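PDB 3IUS: uncharacterized conserved protein from Ruegeria pomeroyi DSS-3, which is of unknown function but probably binds a dinucleotide such as NAD, as expected of a member of the NAD-dependent epimerase/dehydratase family. Local coordinates for residues Phe11-Thr16 against Glu42-Ser47. Sequence-based numbering, arbitrary orientation.
Sequences FGHGYT and EAIRAS
H13 meets I44 and S47 where the turn after strand 7-11 of a Rossmann-type fold faces helix 41-46. G12 and G14 fit the glycine pattern that in relatives runs beside the dinucleotide, so the turn probably borders a cofactor site here too. The packed part is small, 139 Å² in all, and its three touching residues are buried. With CG anti to the backbone N (chi1 -165°), the H13 imidazole reaches across to the end of the helix, and NE2 donates to S47 OG at 3.0 Å. The acceptor sits at the ring edge, 15° out of the ring plane, but is displaced toward CD2, so the N-H does not point straight at it; NE2 also bonds S21 OG. S47 OG in turn donates to I44 O over 2.6 Å, approaching at a C=O...OG angle of 129°, so the hydroxyl links the histidine to the last turn of the helix. Replacing S47 by an alanine would remove this hydroxyl and probably leave I44 O without its side-chain donor and NE2 more dependent on S21 OG. S10 OG bonds ND1, so both ring nitrogens are held, which should restrict rotation about chi2. I44 adds apolar contact: its CG2 approaches H13 CD2 obliquely at 4.0 Å. On the solvent side, the side chains of E42, R45 and A46, all exposed residues, make no contact with 11-16. H13, the centre of an inverse gamma turn, has its own carbonyl O 3.8 Å from I44 CG1, and the same O accepts a hydrogen bond from R18 NE.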
ATOM      1  N   PHE A  11     -10.234   3.732  -7.793  1.00 18.04           N
ATOM      2  CA  PHE A  11     -10.091   5.155  -7.488  1.00 19.75           C
ATOM      3  C   PHE A  11      -8.650   5.459  -7.120  1.00 18.08           C
ATOM      4  O   PHE A  11      -8.081   4.822  -6.229  1.00 17.73           O
ATOM      5  CB  PHE A  11     -11.004   5.563  -6.328  1.00 20.32           C
ATOM      6  CG  PHE A  11     -12.465   5.483  -6.646  1.00 19.71           C
ATOM      7  CD1 PHE A  11     -13.129   6.568  -7.200  1.00 26.93           C
ATOM      8  CD2 PHE A  11     -13.179   4.328  -6.382  1.00 26.69           C
ATOM      9  CE1 PHE A  11     -14.481   6.497  -7.490  1.00 27.80           C
ATOM     10  CE2 PHE A  11     -14.526   4.248  -6.668  1.00 27.50           C
ATOM     11  CZ  PHE A  11     -15.177   5.331  -7.228  1.00 21.88           C
ATOM     12  N   GLY A  12      -8.065   6.446  -7.785  1.00 18.86           N
ATOM     13  CA  GLY A  12      -6.666   6.756  -7.570  1.00 19.73           C
ATOM     14  C   GLY A  12      -5.814   5.609  -8.070  1.00 18.61           C
ATOM     15  O   GLY A  12      -4.986   5.064  -7.340  1.00 21.18           O
ATOM     16  N   HIS A  13      -6.041   5.236  -9.325  1.00 19.86           N
ATOM     17  CA  HIS A  13      -5.333   4.138  -9.971  1.00 19.76           C
ATOM     18  C   HIS A  13      -3.862   4.489 -10.170  1.00 21.13           C
ATOM     19  O   HIS A  13      -3.467   4.944 -11.243  1.00 22.22           O
ATOM     20  CB  HIS A  13      -5.973   3.859 -11.325  1.00 18.57           C
ATOM     21  CG  HIS A  13      -5.569   2.551 -11.933  1.00 24.00           C
ATOM     22  ND1 HIS A  13      -6.144   1.352 -11.569  1.00 23.29           N
ATOM     23  CD2 HIS A  13      -4.668   2.258 -12.901  1.00 21.75           C
ATOM     24  CE1 HIS A  13      -5.604   0.375 -12.276  1.00 23.20           C
ATOM     25  NE2 HIS A  13      -4.707   0.898 -13.093  1.00 18.88           N
ATOM     26  N   GLY A  14      -3.056   4.267  -9.137  1.00 18.01           N
ATOM     27  CA  GLY A  14      -1.654   4.643  -9.174  1.00 26.24           C
ATOM     28  C   GLY A  14      -0.701   3.463  -9.231  1.00 24.27           C
ATOM     29  O   GLY A  14      -1.013   2.425  -9.807  1.00 18.30           O
ATOM     30  N   TYR A  15       0.464   3.635  -8.618  1.00 25.91           N
ATOM     31  CA  TYR A  15       1.541   2.653  -8.674  1.00 26.61           C
ATOM     32  C   TYR A  15       1.075   1.222  -8.398  1.00 24.46           C
ATOM     33  O   TYR A  15       1.301   0.324  -9.211  1.00 21.58           O
ATOM     34  CB  TYR A  15       2.665   3.054  -7.711  1.00 26.81           C
ATOM     35  CG  TYR A  15       3.886   2.167  -7.796  1.00 23.09           C
ATOM     36  CD1 TYR A  15       4.792   2.295  -8.843  1.00 27.27           C
ATOM     37  CD2 TYR A  15       4.130   1.204  -6.830  1.00 20.10           C
ATOM     38  CE1 TYR A  15       5.908   1.475  -8.925  1.00 30.81           C
ATOM     39  CE2 TYR A  15       5.238   0.382  -6.902  1.00 23.56           C
ATOM     40  CZ  TYR A  15       6.124   0.522  -7.947  1.00 25.73           C
ATOM     41  OH  TYR A  15       7.224  -0.301  -8.011  1.00 21.53           O
ATOM     42  N   THR A  16       0.419   1.024  -7.259  1.00 16.93           N
ATOM     43  CA  THR A  16      -0.029  -0.300  -6.840  1.00 20.26           C
ATOM     44  C   THR A  16      -1.140  -0.857  -7.725  1.00 18.44           C
ATOM     45  O   THR A  16      -1.045  -1.980  -8.216  1.00 17.36           O
ATOM     46  CB  THR A  16      -0.498  -0.289  -5.370  1.00 21.29           C
ATOM     47  OG1 THR A  16       0.626  -0.033  -4.520  1.00 23.92           O
ATOM     48  CG2 THR A  16      -1.127  -1.620  -4.981  1.00 18.15           C
ATOM     49  N   GLU A  42      -2.550   8.784 -19.701  1.00 26.09           N
ATOM     50  CA  GLU A  42      -1.724   7.919 -20.538  1.00 30.62           C
ATOM     51  C   GLU A  42      -1.249   6.685 -19.786  1.00 25.32           C
ATOM     52  O   GLU A  42      -1.419   5.552 -20.247  1.00 22.16           O
ATOM     53  CB  GLU A  42      -0.495   8.704 -20.999  1.00 43.14           C
ATOM     54  CG  GLU A  42      -0.064   8.446 -22.420  1.00 52.75           C
ATOM     55  CD  GLU A  42      -0.666   9.446 -23.383  1.00 62.03           C
ATOM     56  OE1 GLU A  42       0.104  10.101 -24.119  1.00 67.74           O
ATOM     57  OE2 GLU A  42      -1.907   9.591 -23.387  1.00 62.43           O
ATOM     58  N   ALA A  43      -0.639   6.917 -18.628  1.00 25.96           N
ATOM     59  CA  ALA A  43      -0.096   5.843 -17.804  1.00 27.81           C
ATOM     60  C   ALA A  43      -1.187   4.879 -17.350  1.00 20.09           C
ATOM     61  O   ALA A  43      -0.970   3.672 -17.278  1.00 21.84           O
ATOM     62  CB  ALA A  43       0.640   6.417 -16.606  1.00 30.00           C
ATOM     63  N   ILE A  44      -2.361   5.416 -17.045  1.00 20.15           N
ATOM     64  CA  ILE A  44      -3.481   4.576 -16.640  1.00 19.91           C
ATOM     65  C   ILE A  44      -3.927   3.675 -17.789  1.00 20.92           C
ATOM     66  O   ILE A  44      -4.138   2.476 -17.602  1.00 19.79           O
ATOM     67  CB  ILE A  44      -4.658   5.418 -16.114  1.00 20.00           C
ATOM     68  CG1 ILE A  44      -4.285   6.043 -14.768  1.00 26.86           C
ATOM     69  CG2 ILE A  44      -5.916   4.561 -15.957  1.00 19.85           C
ATOM     70  CD1 ILE A  44      -5.339   6.970 -14.205  1.00 24.54           C
ATOM     71  N   ARG A  45      -4.056   4.249 -18.982  1.00 23.53           N
ATOM     72  CA  ARG A  45      -4.436   3.471 -20.156  1.00 20.63           C
ATOM     73  C   ARG A  45      -3.439   2.340 -20.416  1.00 21.45           C
ATOM     74  O   ARG A  45      -3.829   1.196 -20.641  1.00 22.00           O
ATOM     75  CB  ARG A  45      -4.568   4.375 -21.384  1.00 23.61           C
ATOM     76  CG  ARG A  45      -4.824   3.623 -22.680  1.00 23.61           C
ATOM     77  CD  ARG A  45      -5.201   4.569 -23.814  1.00 33.07           C
ATOM     78  NE  ARG A  45      -6.569   5.068 -23.679  1.00 42.98           N
ATOM     79  CZ  ARG A  45      -6.893   6.309 -23.330  1.00 41.92           C
ATOM     80  NH1 ARG A  45      -5.946   7.206 -23.083  1.00 42.86           N
ATOM     81  NH2 ARG A  45      -8.169   6.657 -23.234  1.00 45.36           N
ATOM     82  N   ALA A  46      -2.150   2.667 -20.375  1.00 22.71           N
ATOM     83  CA  ALA A  46      -1.096   1.677 -20.587  1.00 24.54           C
ATOM     84  C   ALA A  46      -1.140   0.520 -19.582  1.00 24.00           C
ATOM     85  O   ALA A  46      -0.676  -0.583 -19.875  1.00 24.34           O
ATOM     86  CB  ALA A  46       0.277   2.348 -20.563  1.00 28.04           C
ATOM     87  N   SER A  47      -1.688   0.780 -18.396  1.00 22.22           N
ATOM     88  CA  SER A  47      -1.778  -0.232 -17.349  1.00 21.50           C
ATOM     89  C   SER A  47      -2.983  -1.132 -17.574  1.00 18.94           C
ATOM     90  O   SER A  47      -3.255  -2.034 -16.779  1.00 20.90           O
ATOM     91  CB  SER A  47      -1.875   0.420 -15.971  1.00 23.44           C
ATOM     92  OG  SER A  47      -3.187   0.896 -15.728  1.00 22.48           O
TER